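Local coordinates for protein VP5 (Halorubrum pleomorphic virus 6, PDB 6QGL) that probably acts as the membrane fusion protein in the envelope of a pleomorphic virus that infects haloarchaea, at residues Asn48-Ser53 against Leu145-Asp150; Arg128-Met133 against Thr149-Pro154. One frame throughout, in Å; residues are numbered along the deposited sequence.

Contact 1: residues Asn48-Ser53 against Leu145-Asp150; sequences NQLSDS and LSYITD
Leu-145 O is gripped twice by Thr-149, in the turn whose Tyr-147 and Ile-148 pack against Leu-50 and Ser-51 of helix 43-66. Here a short, weakly bonded helical turn packs on a long helix in the N-terminal helical part of the envelope protein. Thr-149 N binds Leu-145 O at 2.8 Å. Thr-149 OG1 binds the same Leu-145 O at 3.1 Å, and it comes from above the carbonyl plane, 51° out of it. The threonine hydroxyl is therefore turned back on its own segment.

Across the contact there is no hydrogen bond. Leu-50 is the central side chain, and its CB points to residues 145-150. It meets the tyrosine at the edge of the ring, near the ring plane, with Leu-50 CB 4.1 Å from Tyr-147 CE2. The leucine does not lie over a ring face at this point. Its CD1 branch reaches further along the same ring edge, toward Tyr-147 CD2. The other branch, CD2, turns to Ile-148. There the two side chains cross at about a right angle, and Ile-148 CD1 comes to 4.0 Å from Leu-50 CB. Ile-148 CG1 stands opposite the backbone N (chi1 -163°), which carries CD1 toward the helix. Both Leu-50 and Ile-148 also touch Val-137, so helix 97-140 shares this apolar patch with both segments.

The tyrosine points end-on at helix 43-66, where its hydroxyl makes a weak hydrogen bond to Arg-47 O. Ser-51 turns its own hydroxyl to Asp-222 OD2, a hydrogen bond outside the two segments. What the serine presents to the tyrosine is its carbon: Ser-51 CB lies 3.5 Å from Tyr-147 OH.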
loop_
_atom_site.group_PDB
_atom_site.type_symbol
_atom_site.label_atom_id
_atom_site.label_comp_id
_atom_site.label_asym_id
_atom_site.label_seq_id
_atom_site.Cartn_x
_atom_site.Cartn_y
_atom_site.Cartn_z
ATOM N N ASN A 48 -23.921 -2.564 5.229
ATOM C CA ASN A 48 -22.768 -3.462 5.345
ATOM C C ASN A 48 -21.917 -3.431 4.082
ATOM O O ASN A 48 -20.694 -3.354 4.188
ATOM C CB ASN A 48 -23.199 -4.894 5.678
ATOM C CG ASN A 48 -23.690 -5.079 7.095
ATOM O OD1 ASN A 48 -23.198 -4.456 8.046
ATOM N ND2 ASN A 48 -24.666 -5.959 7.269
ATOM N N GLN A 49 -22.564 -3.448 2.895
ATOM C CA GLN A 49 -21.888 -3.396 1.598
ATOM C C GLN A 49 -21.175 -2.064 1.373
ATOM O O GLN A 49 -20.072 -2.064 0.821
ATOM C CB GLN A 49 -22.844 -3.731 0.445
ATOM C CG GLN A 49 -23.231 -5.213 0.414
ATOM C CD GLN A 49 -24.069 -5.648 -0.767
ATOM O OE1 GLN A 49 -24.376 -4.881 -1.688
ATOM N NE2 GLN A 49 -24.447 -6.918 -0.770
ATOM N N LEU A 50 -21.773 -0.940 1.833
ATOM C CA LEU A 50 -21.151 0.386 1.711
ATOM C C LEU A 50 -19.942 0.502 2.632
ATOM O O LEU A 50 -18.912 1.031 2.213
ATOM C CB LEU A 50 -22.135 1.528 2.003
ATOM C CG LEU A 50 -23.317 1.710 1.059
ATOM C CD1 LEU A 50 -24.327 2.632 1.670
ATOM C CD2 LEU A 50 -22.884 2.211 -0.309
ATOM N N SER A 51 -20.063 -0.006 3.880
ATOM C CA SER A 51 -18.989 -0.013 4.876
ATOM C C SER A 51 -17.803 -0.828 4.361
ATOM O O SER A 51 -16.665 -0.370 4.473
ATOM C CB SER A 51 -19.488 -0.573 6.206
ATOM O OG SER A 51 -18.444 -0.647 7.164
ATOM N N ASP A 52 -18.081 -2.003 3.752
ATOM C CA ASP A 52 -17.078 -2.897 3.171
ATOM C C ASP A 52 -16.323 -2.248 2.021
ATOM O O ASP A 52 -15.113 -2.437 1.922
ATOM C CB ASP A 52 -17.716 -4.219 2.720
ATOM C CG ASP A 52 -18.174 -5.117 3.854
ATOM O OD1 ASP A 52 -17.731 -4.898 5.005
ATOM O OD2 ASP A 52 -18.979 -6.035 3.593
ATOM N N SER A 53 -17.030 -1.473 1.169
ATOM C CA SER A 53 -16.438 -0.759 0.036
ATOM C C SER A 53 -15.479 0.330 0.511
ATOM O O SER A 53 -14.403 0.482 -0.068
ATOM C CB SER A 53 -17.518 -0.161 -0.857
ATOM O OG SER A 53 -18.195 -1.177 -1.577
ATOM N N LEU A 145 -28.317 9.765 4.078
ATOM C CA LEU A 145 -27.072 10.320 3.547
ATOM C C LEU A 145 -26.026 10.466 4.641
ATOM O O LEU A 145 -24.832 10.374 4.353
ATOM C CB LEU A 145 -27.309 11.676 2.873
ATOM C CG LEU A 145 -27.961 11.655 1.496
ATOM C CD1 LEU A 145 -28.442 13.022 1.125
ATOM C CD2 LEU A 145 -27.002 11.160 0.431
ATOM N N SER A 146 -26.473 10.656 5.902
ATOM C CA SER A 146 -25.620 10.764 7.088
ATOM C C SER A 146 -24.765 9.506 7.281
ATOM O O SER A 146 -23.746 9.562 7.971
ATOM C CB SER A 146 -26.466 11.019 8.332
ATOM O OG SER A 146 -27.349 9.941 8.589
ATOM N N TYR A 147 -25.170 8.380 6.665
ATOM C CA TYR A 147 -24.420 7.135 6.755
ATOM C C TYR A 147 -23.183 7.130 5.847
ATOM O O TYR A 147 -22.123 6.663 6.273
ATOM C CB TYR A 147 -25.310 5.904 6.469
ATOM C CG TYR A 147 -24.562 4.603 6.668
ATOM C CD1 TYR A 147 -24.419 4.045 7.936
ATOM C CD2 TYR A 147 -23.909 3.980 5.605
ATOM C CE1 TYR A 147 -23.671 2.887 8.137
ATOM C CE2 TYR A 147 -23.154 2.826 5.796
ATOM C CZ TYR A 147 -23.048 2.276 7.063
ATOM O OH TYR A 147 -22.327 1.126 7.257
ATOM N N ILE A 148 -23.333 7.602 4.592
ATOM C CA ILE A 148 -22.293 7.574 3.559
ATOM C C ILE A 148 -21.507 8.904 3.416
ATOM O O ILE A 148 -20.341 8.871 3.020
ATOM C CB ILE A 148 -22.918 7.087 2.211
ATOM C CG1 ILE A 148 -21.843 6.622 1.196
ATOM C CG2 ILE A 148 -23.887 8.106 1.589
ATOM C CD1 ILE A 148 -21.036 5.380 1.604
ATOM N N THR A 149 -22.133 10.054 3.712
ATOM C CA THR A 149 -21.449 11.346 3.631
ATOM C C THR A 149 -21.542 12.054 4.977
ATOM O O THR A 149 -22.514 12.766 5.239
ATOM C CB THR A 149 -21.949 12.208 2.453
ATOM O OG1 THR A 149 -23.347 12.453 2.593
ATOM C CG2 THR A 149 -21.634 11.611 1.089
ATOM N N ASP A 150 -20.551 11.815 5.850
ATOM C CA ASP A 150 -20.475 12.452 7.166
ATOM C C ASP A 150 -19.173 13.235 7.262
ATOM O O ASP A 150 -18.093 12.645 7.340
ATOM C CB ASP A 150 -20.613 11.435 8.318
ATOM C CG ASP A 150 -20.589 12.029 9.722
ATOM O OD1 ASP A 150 -20.508 13.276 9.848
ATOM O OD2 ASP A 150 -20.656 11.251 10.693
#

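Contact 2: residues Arg128-Met133 against Thr149-Pro154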
loop_
_atom_site.group_PDB
_atom_site.type_symbol
_atom_site.label_atom_id
_atom_site.label_comp_id
_atom_site.label_asym_id
_atom_site.label_seq_id
_atom_site.Cartn_x
_atom_site.Cartn_y
_atom_site.Cartn_z
ATOM N N ARG A 128 -15.019 9.438 -7.080
ATOM C CA ARG A 128 -16.083 9.002 -8.000
ATOM C C ARG A 128 -16.916 7.909 -7.360
ATOM O O ARG A 128 -18.126 7.865 -7.577
ATOM C CB ARG A 128 -15.513 8.459 -9.320
ATOM C CG ARG A 128 -15.278 9.519 -10.367
ATOM C CD ARG A 128 -15.220 8.971 -11.791
ATOM N NE ARG A 128 -14.066 8.110 -12.096
ATOM C CZ ARG A 128 -12.860 8.554 -12.436
ATOM N NH1 ARG A 128 -11.875 7.699 -12.666
ATOM N NH2 ARG A 128 -12.621 9.854 -12.508
ATOM N N GLU A 129 -16.257 7.008 -6.595
ATOM C CA GLU A 129 -16.891 5.902 -5.882
ATOM C C GLU A 129 -17.835 6.453 -4.826
ATOM O O GLU A 129 -18.976 6.005 -4.766
ATOM C CB GLU A 129 -15.839 4.978 -5.250
ATOM C CG GLU A 129 -16.403 3.749 -4.559
ATOM C CD GLU A 129 -15.349 2.887 -3.897
ATOM O OE1 GLU A 129 -14.646 3.396 -2.994
ATOM O OE2 GLU A 129 -15.225 1.702 -4.281
ATOM N N LEU A 130 -17.379 7.447 -4.026
ATOM C CA LEU A 130 -18.214 8.079 -3.002
ATOM C C LEU A 130 -19.493 8.633 -3.625
ATOM O O LEU A 130 -20.567 8.404 -3.076
ATOM C CB LEU A 130 -17.458 9.165 -2.210
ATOM C CG LEU A 130 -18.259 9.934 -1.135
ATOM C CD1 LEU A 130 -18.851 8.999 -0.081
ATOM C CD2 LEU A 130 -17.414 10.981 -0.472
ATOM N N GLU A 131 -19.378 9.293 -4.798
ATOM C CA GLU A 131 -20.524 9.822 -5.536
ATOM C C GLU A 131 -21.468 8.698 -5.965
ATOM O O GLU A 131 -22.683 8.841 -5.811
ATOM C CB GLU A 131 -20.064 10.646 -6.752
ATOM C CG GLU A 131 -21.197 11.336 -7.506
ATOM C CD GLU A 131 -22.014 12.358 -6.734
ATOM O OE1 GLU A 131 -21.562 12.799 -5.654
ATOM O OE2 GLU A 131 -23.110 12.727 -7.212
ATOM N N ALA A 132 -20.909 7.579 -6.476
ATOM C CA ALA A 132 -21.687 6.412 -6.905
ATOM C C ALA A 132 -22.415 5.782 -5.713
ATOM O O ALA A 132 -23.565 5.360 -5.857
ATOM C CB ALA A 132 -20.787 5.388 -7.580
ATOM N N MET A 133 -21.753 5.753 -4.535
ATOM C CA MET A 133 -22.307 5.231 -3.282
ATOM C C MET A 133 -23.416 6.162 -2.784
ATOM O O MET A 133 -24.462 5.683 -2.351
ATOM C CB MET A 133 -21.209 5.063 -2.219
ATOM C CG MET A 133 -20.233 3.944 -2.528
ATOM S SD MET A 133 -19.235 3.425 -1.108
ATOM C CE MET A 133 -18.028 4.731 -1.048
ATOM N N THR A 149 -22.133 10.054 3.712
ATOM C CA THR A 149 -21.449 11.346 3.631
ATOM C C THR A 149 -21.542 12.054 4.977
ATOM O O THR A 149 -22.514 12.766 5.239
ATOM C CB THR A 149 -21.949 12.208 2.453
ATOM O OG1 THR A 149 -23.347 12.453 2.593
ATOM C CG2 THR A 149 -21.634 11.611 1.089
ATOM N N ASP A 150 -20.551 11.815 5.850
ATOM C CA ASP A 150 -20.475 12.452 7.166
ATOM C C ASP A 150 -19.173 13.235 7.262
ATOM O O ASP A 150 -18.093 12.645 7.340
ATOM C CB ASP A 150 -20.613 11.435 8.318
ATOM C CG ASP A 150 -20.589 12.029 9.722
ATOM O OD1 ASP A 150 -20.508 13.276 9.848
ATOM O OD2 ASP A 150 -20.656 11.251 10.693
ATOM N N PHE A 151 -19.288 14.566 7.242
ATOM C CA PHE A 151 -18.141 15.468 7.304
ATOM C C PHE A 151 -18.069 16.179 8.654
ATOM O O PHE A 151 -17.235 17.062 8.842
ATOM C CB PHE A 151 -18.133 16.425 6.088
ATOM C CG PHE A 151 -17.916 15.660 4.795
ATOM C CD1 PHE A 151 -18.956 14.946 4.206
ATOM C CD2 PHE A 151 -16.647 15.546 4.239
ATOM C CE1 PHE A 151 -18.745 14.185 3.054
ATOM C CE2 PHE A 151 -16.436 14.785 3.087
ATOM C CZ PHE A 151 -17.484 14.099 2.511
ATOM N N GLY A 152 -18.910 15.748 9.593
ATOM C CA GLY A 152 -18.947 16.298 10.943
ATOM C C GLY A 152 -20.341 16.643 11.415
ATOM O O GLY A 152 -20.717 16.294 12.538
ATOM N N ASP A 153 -21.110 17.337 10.558
ATOM C CA ASP A 153 -22.490 17.739 10.833
ATOM C C ASP A 153 -23.398 17.218 9.698
ATOM O O ASP A 153 -23.802 17.984 8.817
ATOM C CB ASP A 153 -22.581 19.263 11.006
ATOM C CG ASP A 153 -23.946 19.773 11.419
ATOM O OD1 ASP A 153 -24.858 18.943 11.612
ATOM O OD2 ASP A 153 -24.101 21.001 11.552
ATOM N N PRO A 154 -23.723 15.905 9.712
ATOM C CA PRO A 154 -24.518 15.330 8.617
ATOM C C PRO A 154 -26.031 15.537 8.738
ATOM O O PRO A 154 -26.794 14.574 8.871
ATOM C CB PRO A 154 -24.107 13.859 8.641
ATOM C CG PRO A 154 -23.821 13.587 10.076
ATOM C CD PRO A 154 -23.309 14.863 10.676
#
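Leu-130 of helix 97-140 meets Thr-149 and Phe-151 with its two methyl branches, one to each. These apolar touches carry the whole contact between the segments, for no hydrogen bond crosses it. All three residues are buried. Leu-130 CD1 lies 4.0 Å from Thr-149 CG2, a methyl-to-methyl contact between side chains that run obliquely to each other. Leu-130 CG is trans to the backbone N (chi1 178°), and the side chain leaves the helix toward the loop. On the loop side, Thr-149 CG2 stands beside its own backbone N, away from the carbonyl carbon, and so offers a methyl to the leucine while the hydroxyl bonds back to Leu-145 O.

The second apolar touch is to an aromatic ring. Leu-130 CD2 comes to the rim of the Phe-151 ring, near its plane, and is 4.3 Å from Phe-151 CZ. Thr-149 CB also lies in the plane of this ring, at its edge. The rim thus meets Leu-130 CD2 at CZ and Thr-149 CB at the neighbouring CE1. The ring stacks with His-188 and meets Phe-186 with the planes at about 25°. Both partners belong to strand 180-189, so the ring joins the loop to the sheet beside the helix.

No polar bond joins the two segments, but each has its own. In the helix, Met-133 N binds Glu-129 O in the usual way. In the loop, Asp-150 N bonds outward to Asn-219 OD1. Asp-150 OD1 accepts from Gly-152 N at 3.0 Å, on the anti side of the carboxylate and 29° out of its plane. A carboxylate oxygen bound to the backbone N two residues on makes Asp-150 to Gly-152 an Asx turn.

The centres of contacts 1 and 2 lie 8 Å apart, on the same side of the chain's centre. Along the chain, helix 43-66 comes first, then helix 97-140, then the short helix 145-148 and the loop after it. Both contacts end on this last region and share Thr-149 and Asp-150. Tyr-147 faces helix 43-66, Ile-148 touches both long helices, and Thr-149 and Phe-151 face helix 97-140. The contacts also touch directly: Ile-148 CD1 is 3.8 Å from Met-133 SD, and Leu-50 CD2 is 3.8 Å from Met-133 CB. Together they form one buried apolar patch where the chain passes from the N-terminal helices to strand 166-174.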